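Local coordinates for LPXTG cell wall anchor domain-containing protein (Lactobacillus rhamnosus, PDB 7CBS) that serves as the basal pilin of SpaCBA pili, probably helping to anchor the sortase-assembled fibre to the cell wall, and is itself atypically adhesive, at residues A[69-74]-A[138-143]. Residues are numbered along the deposited sequence; the frame is centred on the assembly and turned at random.
Sequences TVYDVT and KETAAP
An antiparallel pairing next to a classic beta bulge joins Thr-69, on strand 67-72, to Lys-138, near the end of strand 131-141. The two residues form a hydrogen-bonded pair: Thr-69 N donates to Lys-138 O (2.8 Å), and Lys-138 N returns a bond to Thr-69 O (3.0 Å), both close to straight. Thr-140 and Ala-141 then both face Thr-67, which makes the bulge. Beside the pair, Thr-69 OG1 and Thr-140 OG1 share a hydrogen bond of 2.8 Å, their side chains crossing at about a right angle. Chi1 of Thr-140 (53°) turns its OG1 to this meeting and sets CG2 anti to the carbonyl carbon, 3.4 Å from Thr-69 OG1. Gln-110 NE2, on the neighbouring strand 107-112, also bonds to Thr-69 OG1 and, weakly, to Thr-140 OG1, tying three strands together through polar side chains. Next along the same face, Tyr-71 leans obliquely against the aliphatic part of Lys-138, with CE1 3.6 Å from Lys-138 CD. The lysine chain, extended as far as CD, bends at these touching methylenes (chi3 62°), and Tyr-71 OH reaches Thr-140 CG2 at 3.9 Å. At the far end of 69-74, Thr-74 N donates to Asp-72 OD1 from above the carboxylate plane, closing an Asx turn ahead of helix 74-84. The whole is an antiparallel strand pair ending in a classic bulge, within the mixed beta-sheet of the domain matching the Gram-positive pilin D1 N-terminal family.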
loop_
_atom_site.group_PDB
_atom_site.type_symbol
_atom_site.label_atom_id
_atom_site.label_comp_id
_atom_site.label_asym_id
_atom_site.label_seq_id
_atom_site.Cartn_x
_atom_site.Cartn_y
_atom_site.Cartn_z
ATOM N N THR A 69 4.627 13.679 11.286
ATOM C CA THR A 69 5.806 12.789 11.448
ATOM C C THR A 69 5.317 11.469 12.051
ATOM O O THR A 69 4.538 11.526 13.024
ATOM C CB THR A 69 6.879 13.474 12.308
ATOM O OG1 THR A 69 7.145 14.761 11.747
ATOM C CG2 THR A 69 8.171 12.688 12.410
ATOM N N VAL A 70 5.751 10.337 11.488
ATOM C CA VAL A 70 5.374 8.964 11.945
ATOM C C VAL A 70 6.604 8.322 12.598
ATOM O O VAL A 70 7.694 8.378 11.994
ATOM C CB VAL A 70 4.796 8.101 10.802
ATOM C CG1 VAL A 70 5.764 7.938 9.633
ATOM C CG2 VAL A 70 4.331 6.740 11.301
ATOM N N TYR A 71 6.431 7.770 13.804
ATOM C CA TYR A 71 7.486 7.102 14.614
ATOM C C TYR A 71 7.094 5.645 14.862
ATOM O O TYR A 71 5.900 5.378 15.059
ATOM C CB TYR A 71 7.670 7.796 15.966
ATOM C CG TYR A 71 7.929 9.279 15.907
ATOM C CD1 TYR A 71 6.885 10.181 15.787
ATOM C CD2 TYR A 71 9.216 9.782 15.996
ATOM C CE1 TYR A 71 7.115 11.547 15.735
ATOM C CE2 TYR A 71 9.461 11.145 15.962
ATOM C CZ TYR A 71 8.407 12.032 15.826
ATOM O OH TYR A 71 8.638 13.376 15.780
ATOM N N ASP A 72 8.083 4.748 14.868
ATOM C CA ASP A 72 7.955 3.330 15.304
ATOM C C ASP A 72 8.005 3.293 16.833
ATOM O O ASP A 72 9.069 3.631 17.380
ATOM C CB ASP A 72 9.045 2.467 14.660
ATOM C CG ASP A 72 9.137 1.048 15.203
ATOM O OD1 ASP A 72 8.098 0.511 15.654
ATOM O OD2 ASP A 72 10.255 0.485 15.175
ATOM N N VAL A 73 6.903 2.911 17.491
ATOM C CA VAL A 73 6.806 2.814 18.983
ATOM C C VAL A 73 6.522 1.362 19.394
ATOM O O VAL A 73 6.064 1.157 20.536
ATOM C CB VAL A 73 5.740 3.780 19.546
ATOM C CG1 VAL A 73 5.990 5.212 19.106
ATOM C CG2 VAL A 73 4.314 3.361 19.191
ATOM N N THR A 74 6.828 0.393 18.524
ATOM C CA THR A 74 6.462 -1.046 18.669
ATOM C C THR A 74 6.983 -1.617 19.996
ATOM O O THR A 74 6.169 -2.204 20.742
ATOM C CB THR A 74 6.991 -1.888 17.502
ATOM O OG1 THR A 74 6.483 -1.345 16.282
ATOM C CG2 THR A 74 6.592 -3.345 17.612
ATOM N N LYS A 138 2.358 12.339 14.903
ATOM C CA LYS A 138 2.386 13.693 15.519
ATOM C C LYS A 138 2.375 14.766 14.425
ATOM O O LYS A 138 2.985 14.532 13.366
ATOM C CB LYS A 138 3.641 13.885 16.378
ATOM C CG LYS A 138 3.850 12.865 17.487
ATOM C CD LYS A 138 5.134 13.102 18.264
ATOM C CE LYS A 138 5.190 14.435 18.978
ATOM N NZ LYS A 138 6.436 14.567 19.772
ATOM N N GLU A 139 1.705 15.891 14.693
ATOM C CA GLU A 139 1.810 17.150 13.912
ATOM C C GLU A 139 2.994 17.947 14.475
ATOM O O GLU A 139 2.874 18.441 15.612
ATOM C CB GLU A 139 0.506 17.951 13.997
ATOM C CG GLU A 139 0.564 19.283 13.267
ATOM C CD GLU A 139 -0.681 20.143 13.423
ATOM O OE1 GLU A 139 -1.795 19.611 13.263
ATOM O OE2 GLU A 139 -0.532 21.349 13.709
ATOM N N THR A 140 4.087 18.053 13.712
ATOM C CA THR A 140 5.389 18.626 14.155
ATOM C C THR A 140 5.611 20.016 13.546
ATOM O O THR A 140 6.595 20.664 13.944
ATOM C CB THR A 140 6.545 17.679 13.811
ATOM O OG1 THR A 140 6.448 17.369 12.421
ATOM C CG2 THR A 140 6.526 16.405 14.630
ATOM N N ALA A 141 4.770 20.446 12.603
ATOM C CA ALA A 141 4.835 21.788 11.976
ATOM C C ALA A 141 3.501 22.113 11.296
ATOM O O ALA A 141 2.890 21.199 10.708
ATOM C CB ALA A 141 5.982 21.858 10.998
ATOM N N ALA A 142 3.086 23.377 11.380
ATOM C CA ALA A 142 1.839 23.912 10.789
ATOM C C ALA A 142 2.000 25.406 10.543
ATOM O O ALA A 142 2.691 26.085 11.303
ATOM C CB ALA A 142 0.675 23.637 11.708
ATOM N N PRO A 143 1.394 25.958 9.465
ATOM C CA PRO A 143 1.230 27.405 9.333
ATOM C C PRO A 143 0.614 27.997 10.609
ATOM O O PRO A 143 -0.022 27.266 11.349
ATOM C CB PRO A 143 0.279 27.554 8.133
ATOM C CG PRO A 143 0.526 26.308 7.305
ATOM C CD PRO A 143 0.869 25.221 8.305
#